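Local coordinates for twitching motility pilus retraction protein (Geobacter sulfurreducens PCA, PDB 5ZFQ) that probably uses ATP hydrolysis within a six-subunit ring to drive retraction of the type IV pilus, the motion behind twitching motility, at residues I46-P51 / R115-G120; E91-D96 / V111-G116; D171-E176 / K195-N200; R177-V182 / D222-L227. All coordinates share one frame; numbering follows the deposited sequence.

Contact 1. Residues I46-P51 / R115-G120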
# COMPACT_ATOMS: atom_id res chain seq x y z
N ILE A 46 18.51 37.63 -2.11
CA ILE A 46 19.61 37.56 -1.16
C ILE A 46 20.36 36.24 -1.35
O ILE A 46 19.94 35.18 -0.87
CB ILE A 46 19.13 37.66 0.33
CG1 ILE A 46 18.25 38.89 0.52
CG2 ILE A 46 20.31 37.63 1.28
CD1 ILE A 46 18.98 40.21 0.22
N THR A 47 21.48 36.32 -2.06
CA THR A 47 22.24 35.12 -2.31
C THR A 47 23.71 35.50 -2.31
O THR A 47 24.05 36.67 -2.52
CB THR A 47 21.82 34.48 -3.63
OG1 THR A 47 22.26 33.12 -3.67
CG2 THR A 47 22.39 35.24 -4.82
N THR A 48 24.59 34.52 -2.08
CA THR A 48 26.02 34.80 -1.93
C THR A 48 26.74 35.16 -3.24
O THR A 48 26.33 34.74 -4.31
CB THR A 48 26.75 33.61 -1.30
OG1 THR A 48 26.59 32.46 -2.14
CG2 THR A 48 26.18 33.32 0.09
N ASN A 49 27.81 35.93 -3.10
CA ASN A 49 28.72 36.33 -4.21
C ASN A 49 28.03 37.28 -5.16
O ASN A 49 28.48 37.51 -6.27
CB ASN A 49 29.27 35.11 -4.94
CG ASN A 49 30.02 34.18 -4.01
OD1 ASN A 49 30.80 34.62 -3.17
ND2 ASN A 49 29.76 32.88 -4.13
N SER A 50 26.92 37.83 -4.70
CA SER A 50 26.19 38.84 -5.43
C SER A 50 25.74 39.90 -4.44
O SER A 50 25.39 39.58 -3.31
CB SER A 50 24.98 38.22 -6.14
OG SER A 50 24.03 39.21 -6.49
N PRO A 51 25.76 41.17 -4.85
CA PRO A 51 25.08 42.17 -4.03
C PRO A 51 23.60 41.83 -3.96
O PRO A 51 23.09 41.13 -4.84
CB PRO A 51 25.30 43.48 -4.79
CG PRO A 51 26.38 43.19 -5.82
CD PRO A 51 26.26 41.73 -6.12
N ARG A 115 24.07 25.56 -2.57
CA ARG A 115 25.51 25.34 -2.45
C ARG A 115 26.03 25.58 -1.01
O ARG A 115 27.06 26.24 -0.80
CB ARG A 115 26.24 26.22 -3.47
CG ARG A 115 26.22 25.60 -4.87
CD ARG A 115 26.87 26.49 -5.91
NE ARG A 115 26.05 27.67 -6.25
CZ ARG A 115 26.37 28.56 -7.19
NH1 ARG A 115 27.50 28.42 -7.90
NH2 ARG A 115 25.57 29.60 -7.44
N GLY A 116 25.30 25.05 -0.04
CA GLY A 116 25.69 25.13 1.36
C GLY A 116 25.36 26.43 2.06
O GLY A 116 25.65 26.60 3.25
N ALA A 117 24.76 27.37 1.32
CA ALA A 117 24.47 28.69 1.84
C ALA A 117 22.97 29.00 1.86
O ALA A 117 22.20 28.51 1.05
CB ALA A 117 25.20 29.75 1.03
N VAL A 118 22.59 29.86 2.80
CA VAL A 118 21.26 30.39 2.87
C VAL A 118 21.03 31.33 1.70
O VAL A 118 21.94 32.04 1.27
CB VAL A 118 21.03 31.12 4.21
CG1 VAL A 118 19.73 31.89 4.22
CG2 VAL A 118 21.04 30.11 5.33
N ALA A 119 19.82 31.31 1.16
CA ALA A 119 19.44 32.15 0.04
C ALA A 119 17.99 32.60 0.24
O ALA A 119 17.15 31.84 0.72
CB ALA A 119 19.61 31.40 -1.29
N GLY A 120 17.69 33.85 -0.09
CA GLY A 120 16.37 34.37 0.15
C GLY A 120 15.77 35.06 -1.05
O GLY A 120 16.46 35.72 -1.85
O HOH W 1 23.27 31.97 -1.08
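Ile46 and Gly120 face each other as an antiparallel hydrogen-bonded pair, and two backbone bonds close the ring between them: Ile46 N to Gly120 O at 2.8 Å and Gly120 N to Ile46 O at 2.7 Å. The second oxygen also lies 3.2 Å from Ala119 CA in a CA-H...O contact. Ile46 brings its CB to 4.0 Å from Gly120 O, while the far end of its side chain leads away from the strand.

Past Thr47 the chains diverge, and the side chains bridge the gap by single atoms. The methyl CG2 of Thr48 meets Ala117 CB at 3.8 Å; with OG1 set between the backbone N and the carbonyl carbon (chi1 60°), CG2 is the branch left on the alanine side. Thr47 brings its OG1 near Ala119 CB, yet the hydroxyl is hydrogen-bonded to Asn200 of the second subunit. Between these two methyl contacts a water replaces direct pairing, accepting from Thr48 N at 3.0 Å and donating to Val118 O at 2.7 Å.

Thr47 and Thr48 already belong to a type II turn, Thr47 to Ser50, that carries the chain toward strand 53-56. Through the Ile46-Gly120 pair, strand 43-46 borders strand 117-125 in the antiparallel sheet, with strand 105-114 on the other side of 117-125 and helix 70-79 packed on Ile46, Thr48 and Val118.

Contact 2. Residues E91-D96 / V111-G116; sequences EANELD and VFIQRG
With CG anti to its carbonyl carbon (chi1 -82°), Asn93 lays its amide against Ile113, whose CG1 is likewise anti to the carbonyl carbon, a torsion that sets this methylene against the amide. The two side chains cross obliquely: Ile113 CG1 stands 3.5 Å from Asn93 ND2 and 3.6 Å from Asn93 CG, and the isoleucine touches the amide mainly through that one carbon. Asn93 has positive phi (59°) and is the residue at which the chain leaves helix 83-92 to enter the next strand.

That strand, 94-101, forms a beta hairpin with 105-114 and is the outermost strand on its side of the antiparallel sheet within the chain. The evidence for pairing here is Leu95 with Val111, an antiparallel hydrogen-bonded pair: Leu95 N reaches Val111 O at 3.1 Å in the carbonyl plane, and Val111 N reaches Leu95 O at 3.0 Å with a nearly straight N-H...O angle of 177°. Their side chains share one face of the sheet, CB to CB 4.4 Å, where Phe89 of helix 83-92 packs on both. Glu94 and Phe112 direct their CB atoms to the other face; there Glu94 OE2 forms a salt bridge with Arg202 of the second subunit, which also packs on Phe112.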
# COMPACT_ATOMS: atom_id res chain seq x y z
N GLU A 91 15.57 22.05 9.83
CA GLU A 91 15.19 20.65 9.65
C GLU A 91 14.87 20.36 8.18
O GLU A 91 15.14 19.26 7.68
CB GLU A 91 14.00 20.32 10.55
CG GLU A 91 13.32 18.96 10.29
CD GLU A 91 12.20 19.02 9.22
OE1 GLU A 91 11.64 20.13 8.99
OE2 GLU A 91 11.89 17.97 8.62
N ALA A 92 14.31 21.36 7.49
CA ALA A 92 13.70 21.16 6.18
C ALA A 92 14.53 21.63 4.99
O ALA A 92 14.35 21.14 3.87
CB ALA A 92 12.35 21.85 6.15
N ASN A 93 15.41 22.60 5.24
CA ASN A 93 16.14 23.36 4.21
C ASN A 93 15.19 24.08 3.25
O ASN A 93 15.55 24.43 2.12
CB ASN A 93 17.10 22.45 3.46
CG ASN A 93 18.40 22.25 4.21
OD1 ASN A 93 18.46 22.45 5.43
ND2 ASN A 93 19.44 21.89 3.49
N GLU A 94 13.99 24.33 3.75
CA GLU A 94 12.96 25.04 3.01
C GLU A 94 12.02 25.71 4.00
O GLU A 94 11.54 25.08 4.95
CB GLU A 94 12.19 24.08 2.07
CG GLU A 94 12.74 24.03 0.64
CD GLU A 94 13.52 22.77 0.32
OE1 GLU A 94 13.52 21.78 1.10
OE2 GLU A 94 14.15 22.78 -0.74
N LEU A 95 11.79 27.01 3.79
CA LEU A 95 10.82 27.77 4.58
C LEU A 95 10.16 28.83 3.71
O LEU A 95 10.84 29.55 2.98
CB LEU A 95 11.49 28.42 5.78
CG LEU A 95 10.56 29.15 6.74
CD1 LEU A 95 9.82 28.14 7.64
CD2 LEU A 95 11.35 30.13 7.56
N ASP A 96 8.84 28.93 3.80
CA ASP A 96 8.14 29.95 3.03
C ASP A 96 7.15 30.64 3.95
O ASP A 96 6.34 29.97 4.58
CB ASP A 96 7.44 29.32 1.82
CG ASP A 96 6.82 30.35 0.89
OD1 ASP A 96 7.56 30.91 0.03
OD2 ASP A 96 5.60 30.60 1.02
N VAL A 111 13.09 31.15 1.94
CA VAL A 111 14.45 30.89 2.40
C VAL A 111 14.81 29.49 2.02
O VAL A 111 14.05 28.56 2.30
CB VAL A 111 14.58 31.03 3.93
CG1 VAL A 111 16.04 30.92 4.35
CG2 VAL A 111 13.99 32.34 4.39
N PHE A 112 15.96 29.31 1.37
CA PHE A 112 16.37 27.97 0.94
C PHE A 112 17.88 27.84 1.06
O PHE A 112 18.57 28.80 1.40
CB PHE A 112 15.90 27.68 -0.51
CG PHE A 112 16.38 28.68 -1.56
CD1 PHE A 112 15.74 29.91 -1.73
CD2 PHE A 112 17.43 28.36 -2.42
CE1 PHE A 112 16.17 30.82 -2.71
CE2 PHE A 112 17.88 29.26 -3.41
CZ PHE A 112 17.25 30.48 -3.55
N ILE A 113 18.38 26.62 0.82
CA ILE A 113 19.81 26.37 0.80
C ILE A 113 20.28 26.17 -0.63
O ILE A 113 19.74 25.35 -1.40
CB ILE A 113 20.21 25.12 1.65
CG1 ILE A 113 19.85 25.32 3.13
CG2 ILE A 113 21.70 24.87 1.55
CD1 ILE A 113 20.50 26.54 3.76
N GLN A 114 21.29 26.94 -1.02
CA GLN A 114 21.94 26.65 -2.29
C GLN A 114 23.45 26.62 -2.08
O GLN A 114 24.01 27.52 -1.45
CB GLN A 114 21.52 27.66 -3.37
CG GLN A 114 22.08 29.06 -3.24
CD GLN A 114 23.39 29.23 -4.01
OE1 GLN A 114 23.55 28.69 -5.12
NE2 GLN A 114 24.34 29.96 -3.41
N ARG A 115 24.07 25.56 -2.57
CA ARG A 115 25.51 25.34 -2.45
C ARG A 115 26.03 25.58 -1.01
O ARG A 115 27.06 26.24 -0.80
CB ARG A 115 26.24 26.22 -3.47
CG ARG A 115 26.22 25.60 -4.87
CD ARG A 115 26.87 26.49 -5.91
NE ARG A 115 26.05 27.67 -6.25
CZ ARG A 115 26.37 28.56 -7.19
NH1 ARG A 115 27.50 28.42 -7.90
NH2 ARG A 115 25.57 29.60 -7.44
N GLY A 116 25.30 25.05 -0.04
CA GLY A 116 25.69 25.13 1.36
C GLY A 116 25.36 26.43 2.06
O GLY A 116 25.65 26.60 3.25

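Contact 3. Residues D171-E176 / K195-N200; sequences DKINTE and KSCVVN
The C-terminal end of helix 162-176, which follows the likely Walker A loop of this ATPase fold, is fastened here to the chain leading into strand 198-203. Asn174 is the main acceptor, through two oxygens. Its side-chain OD1 accepts from Lys195 N at 3.0 Å and from Cys197 N at 3.3 Å; the second donor lies in the carbonyl plane, whereas the first comes in tilted by 25°. Its backbone O accepts from Ser196 N at 2.8 Å, nearly in line with the carbonyl bond. With CG anti to the backbone N (chi1 -175°), the amide is carried out toward 195-197, and ND2 is held by Pro193 O, which should fix which end of the amide faces the loop.

Strand 198-203 is an outermost strand of the mixed sheet, next to 180-185, and these bonds tie the segment just before it to the helix preceding 180-185. Ile181 of that neighbouring strand packs on Ile173, Asn174 and Cys197, touching both helix and loop.

On the more exposed side, Lys195 runs extended beyond CG, crossing the Asn174 side chain at about a right angle and lying alongside Thr175, whose OG1 is 3.6 Å from Lys195 CD. Its NZ ends in a salt bridge to Asp171 OD1 at 2.9 Å, on the syn lone pair. One turn along, Thr175 OG1 donates to Asp171 O at 2.8 Å, joining the two helix residues that the lysine spans. Cys197 SG sits against the helix backbone, 3.5 Å from Ile173 O.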
# COMPACT_ATOMS: atom_id res chain seq x y z
N ASP A 171 -12.13 40.75 -3.46
CA ASP A 171 -12.15 42.15 -3.08
C ASP A 171 -13.52 42.77 -3.36
O ASP A 171 -14.06 43.52 -2.54
CB ASP A 171 -11.08 42.93 -3.83
CG ASP A 171 -11.00 44.39 -3.41
OD1 ASP A 171 -11.03 44.69 -2.19
OD2 ASP A 171 -10.93 45.25 -4.31
N LYS A 172 -14.07 42.46 -4.53
CA LYS A 172 -15.36 42.98 -4.93
C LYS A 172 -16.46 42.46 -3.99
O LYS A 172 -17.37 43.21 -3.61
CB LYS A 172 -15.67 42.62 -6.37
CG LYS A 172 -17.05 43.10 -6.82
CD LYS A 172 -17.42 42.57 -8.21
CE LYS A 172 -18.77 43.13 -8.68
NZ LYS A 172 -18.78 44.63 -8.86
N ILE A 173 -16.36 41.18 -3.63
CA ILE A 173 -17.32 40.55 -2.75
C ILE A 173 -17.27 41.18 -1.37
O ILE A 173 -18.30 41.54 -0.79
CB ILE A 173 -17.05 39.05 -2.63
CG1 ILE A 173 -17.37 38.36 -3.95
CG2 ILE A 173 -17.85 38.43 -1.49
CD1 ILE A 173 -16.95 36.91 -3.99
N ASN A 174 -16.05 41.30 -0.85
CA ASN A 174 -15.76 41.92 0.43
C ASN A 174 -16.26 43.37 0.52
O ASN A 174 -16.59 43.87 1.61
CB ASN A 174 -14.25 41.86 0.65
CG ASN A 174 -13.81 42.38 2.01
OD1 ASN A 174 -14.59 42.45 2.96
ND2 ASN A 174 -12.55 42.77 2.10
N THR A 175 -16.29 44.04 -0.64
CA THR A 175 -16.74 45.42 -0.73
C THR A 175 -18.27 45.51 -0.74
O THR A 175 -18.87 46.41 -0.13
CB THR A 175 -16.19 46.12 -2.02
OG1 THR A 175 -14.75 46.16 -1.99
CG2 THR A 175 -16.71 47.55 -2.13
N GLU A 176 -18.91 44.56 -1.41
CA GLU A 176 -20.35 44.66 -1.67
C GLU A 176 -21.23 43.85 -0.73
O GLU A 176 -22.35 44.27 -0.45
CB GLU A 176 -20.64 44.24 -3.12
CG GLU A 176 -20.05 45.15 -4.17
CD GLU A 176 -20.32 44.67 -5.59
OE1 GLU A 176 -21.05 43.66 -5.78
OE2 GLU A 176 -19.78 45.30 -6.53
N LYS A 195 -13.76 44.65 4.89
CA LYS A 195 -14.53 45.79 4.42
C LYS A 195 -15.95 45.61 4.93
O LYS A 195 -16.21 45.89 6.11
CB LYS A 195 -14.43 45.92 2.90
CG LYS A 195 -13.00 46.27 2.48
CD LYS A 195 -12.84 46.60 1.03
CE LYS A 195 -11.39 46.88 0.72
NZ LYS A 195 -11.12 47.17 -0.73
N SER A 196 -16.87 45.12 4.10
CA SER A 196 -18.21 44.77 4.61
C SER A 196 -18.32 43.31 5.07
O SER A 196 -19.20 42.97 5.87
CB SER A 196 -19.27 45.05 3.55
OG SER A 196 -19.38 46.44 3.29
N CYS A 197 -17.45 42.45 4.56
CA CYS A 197 -17.42 41.05 4.96
C CYS A 197 -16.47 40.81 6.12
O CYS A 197 -15.59 41.63 6.39
CB CYS A 197 -17.02 40.15 3.78
SG CYS A 197 -18.16 40.12 2.37
N VAL A 198 -16.65 39.69 6.83
CA VAL A 198 -15.61 39.24 7.75
C VAL A 198 -14.71 38.28 6.97
O VAL A 198 -15.19 37.30 6.38
CB VAL A 198 -16.20 38.53 9.01
CG1 VAL A 198 -15.10 37.86 9.83
CG2 VAL A 198 -16.95 39.52 9.87
N VAL A 199 -13.41 38.56 6.94
CA VAL A 199 -12.50 37.74 6.14
C VAL A 199 -11.48 36.96 7.00
O VAL A 199 -10.71 37.54 7.77
CB VAL A 199 -11.72 38.61 5.12
CG1 VAL A 199 -10.87 37.72 4.21
CG2 VAL A 199 -12.67 39.47 4.30
N ASN A 200 -11.49 35.63 6.84
CA ASN A 200 -10.51 34.75 7.47
C ASN A 200 -9.69 33.96 6.43
O ASN A 200 -10.26 33.20 5.64
CB ASN A 200 -11.20 33.78 8.43
CG ASN A 200 -11.56 34.42 9.74
OD1 ASN A 200 -10.68 34.87 10.47
ND2 ASN A 200 -12.86 34.46 10.04

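Contact 4. Residues R177-V182 / D222-L227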
# COMPACT_ATOMS: atom_id res chain seq x y z
N ARG A 177 -20.76 42.71 -0.23
CA ARG A 177 -21.63 41.84 0.58
C ARG A 177 -21.42 41.95 2.09
O ARG A 177 -20.47 42.56 2.55
CB ARG A 177 -21.44 40.38 0.16
CG ARG A 177 -21.74 40.13 -1.30
CD ARG A 177 -21.59 38.69 -1.73
NE ARG A 177 -21.35 38.63 -3.16
CZ ARG A 177 -21.47 37.53 -3.91
NH1 ARG A 177 -21.82 36.38 -3.37
NH2 ARG A 177 -21.23 37.60 -5.21
N HIS A 178 -22.32 41.35 2.86
CA HIS A 178 -22.09 41.20 4.30
C HIS A 178 -21.96 39.72 4.66
O HIS A 178 -22.80 39.16 5.38
CB HIS A 178 -23.21 41.86 5.09
CG HIS A 178 -23.43 43.30 4.73
ND1 HIS A 178 -24.26 43.68 3.70
CD2 HIS A 178 -22.89 44.43 5.22
CE1 HIS A 178 -24.24 45.00 3.59
NE2 HIS A 178 -23.41 45.48 4.51
N ASP A 179 -20.89 39.11 4.16
CA ASP A 179 -20.68 37.67 4.29
C ASP A 179 -19.46 37.38 5.13
O ASP A 179 -18.68 38.27 5.47
CB ASP A 179 -20.51 37.00 2.91
CG ASP A 179 -21.79 37.01 2.07
OD1 ASP A 179 -22.90 37.21 2.64
OD2 ASP A 179 -21.67 36.81 0.84
N HIS A 180 -19.31 36.10 5.47
CA HIS A 180 -18.11 35.58 6.09
C HIS A 180 -17.34 34.91 4.98
O HIS A 180 -17.84 33.96 4.38
CB HIS A 180 -18.44 34.60 7.23
CG HIS A 180 -17.24 33.94 7.82
ND1 HIS A 180 -17.29 32.71 8.44
CD2 HIS A 180 -15.95 34.34 7.89
CE1 HIS A 180 -16.09 32.39 8.87
NE2 HIS A 180 -15.25 33.36 8.56
N ILE A 181 -16.15 35.44 4.68
CA ILE A 181 -15.28 34.92 3.61
C ILE A 181 -14.11 34.14 4.20
O ILE A 181 -13.25 34.71 4.89
CB ILE A 181 -14.70 36.06 2.71
CG1 ILE A 181 -15.82 36.88 2.05
CG2 ILE A 181 -13.76 35.48 1.65
CD1 ILE A 181 -15.33 38.01 1.17
N VAL A 182 -14.08 32.83 3.93
CA VAL A 182 -12.94 31.99 4.34
C VAL A 182 -12.16 31.52 3.11
O VAL A 182 -12.73 30.91 2.20
CB VAL A 182 -13.40 30.73 5.12
CG1 VAL A 182 -12.20 29.86 5.48
CG2 VAL A 182 -14.21 31.14 6.36
N ASP A 222 -19.16 28.57 9.70
CA ASP A 222 -20.17 29.51 9.22
C ASP A 222 -19.64 30.43 8.10
O ASP A 222 -19.62 31.66 8.24
CB ASP A 222 -20.71 30.35 10.40
CG ASP A 222 -21.99 31.13 10.04
OD1 ASP A 222 -22.86 30.59 9.34
OD2 ASP A 222 -22.11 32.30 10.44
N PRO A 223 -19.17 29.83 7.00
CA PRO A 223 -18.73 30.72 5.93
C PRO A 223 -19.90 30.98 4.98
O PRO A 223 -20.89 30.25 5.02
CB PRO A 223 -17.64 29.91 5.25
CG PRO A 223 -18.17 28.48 5.36
CD PRO A 223 -18.94 28.41 6.67
N ASP A 224 -19.79 32.01 4.15
CA ASP A 224 -20.76 32.20 3.09
C ASP A 224 -20.07 32.02 1.78
O ASP A 224 -20.64 31.50 0.83
CB ASP A 224 -21.39 33.58 3.15
CG ASP A 224 -22.13 33.80 4.44
OD1 ASP A 224 -23.19 33.16 4.66
OD2 ASP A 224 -21.63 34.61 5.23
N VAL A 225 -18.83 32.48 1.75
CA VAL A 225 -17.97 32.45 0.58
C VAL A 225 -16.68 31.74 0.96
O VAL A 225 -16.09 32.06 2.00
CB VAL A 225 -17.67 33.88 0.09
CG1 VAL A 225 -16.67 33.90 -1.06
CG2 VAL A 225 -18.97 34.55 -0.30
N VAL A 226 -16.28 30.76 0.15
CA VAL A 226 -15.07 29.95 0.44
C VAL A 226 -14.17 29.82 -0.77
O VAL A 226 -14.58 29.28 -1.79
CB VAL A 226 -15.41 28.51 0.89
CG1 VAL A 226 -14.11 27.75 1.24
CG2 VAL A 226 -16.41 28.48 2.01
N LEU A 227 -12.94 30.29 -0.66
CA LEU A 227 -11.94 30.04 -1.69
C LEU A 227 -11.18 28.78 -1.30
O LEU A 227 -10.45 28.74 -0.30
CB LEU A 227 -11.00 31.22 -1.86
CG LEU A 227 -9.73 30.97 -2.68
CD1 LEU A 227 -10.07 30.47 -4.09
CD2 LEU A 227 -8.86 32.22 -2.75
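His180 meets 222-225 through its backbone and its ring. His180 O accepts from Asp224 N at 2.8 Å and from Val225 N at 3.2 Å, while His180 N donates to Asp224 OD2 at 2.8 Å on the anti lone pair of that carboxylate. These bonds start a parallel strand pairing in the mixed sheet of the ATPase domain: strands 180-182 and 225-227 run 13° apart with axes 4.8 Å from each other, and the register continues as Ile181 with Val225 and Val182 with Val226. Val225 O takes Val182 N, and Val182 O in turn takes Leu227 N at 2.9 Å.

Side chains reinforce the ladder. Ile181 and Val225 lie side by side, pointing the same way, with Ile181 CG1 4.0 Å from Val225 CB. From the opposite face, Val182 CG2 touches Pro223 CB. The side chains of Asp179 and Asp224 meet at a slant, their carboxylate planes 43° apart; this closeness of like charges is probably eased by Arg55 of the third subunit, which forms salt bridges with Asp224 and Asp222.

Further out, Asn200 of the adjoining strand binds His180 NE2, and His45 of the third subunit meets the ring edge-to-face. Held at that nitrogen, with CG anti to the backbone N, the imidazole directs its other nitrogen at Asp222: ND1 donates to Asp222 O at 2.6 Å, the oxygen lying in the ring plane while the donor stands 57° out of the carbonyl plane.

From the N terminus, contact 1 opens at the end of strand 43-46 and closes a long loop at 115-120, joining that strand to 117-125. Contact 2, 91-96 with 111-116, nests inside it and closes the much shorter hairpin between strands 94-101 and 105-114; the two share Arg115 and Gly116 and are joined by a probable hydrogen bond from Ala119 N to Phe112 O. Both belong to the antiparallel sheet. Contacts 3 and 4 come after this pair along the chain, contact 3 tying helix 162-176 to the start of strand 198-203 and contact 4 pairing strands 180-185 and 225-230 of the mixed sheet. Their segments alternate, and strands 180-185 and 198-203 pair directly.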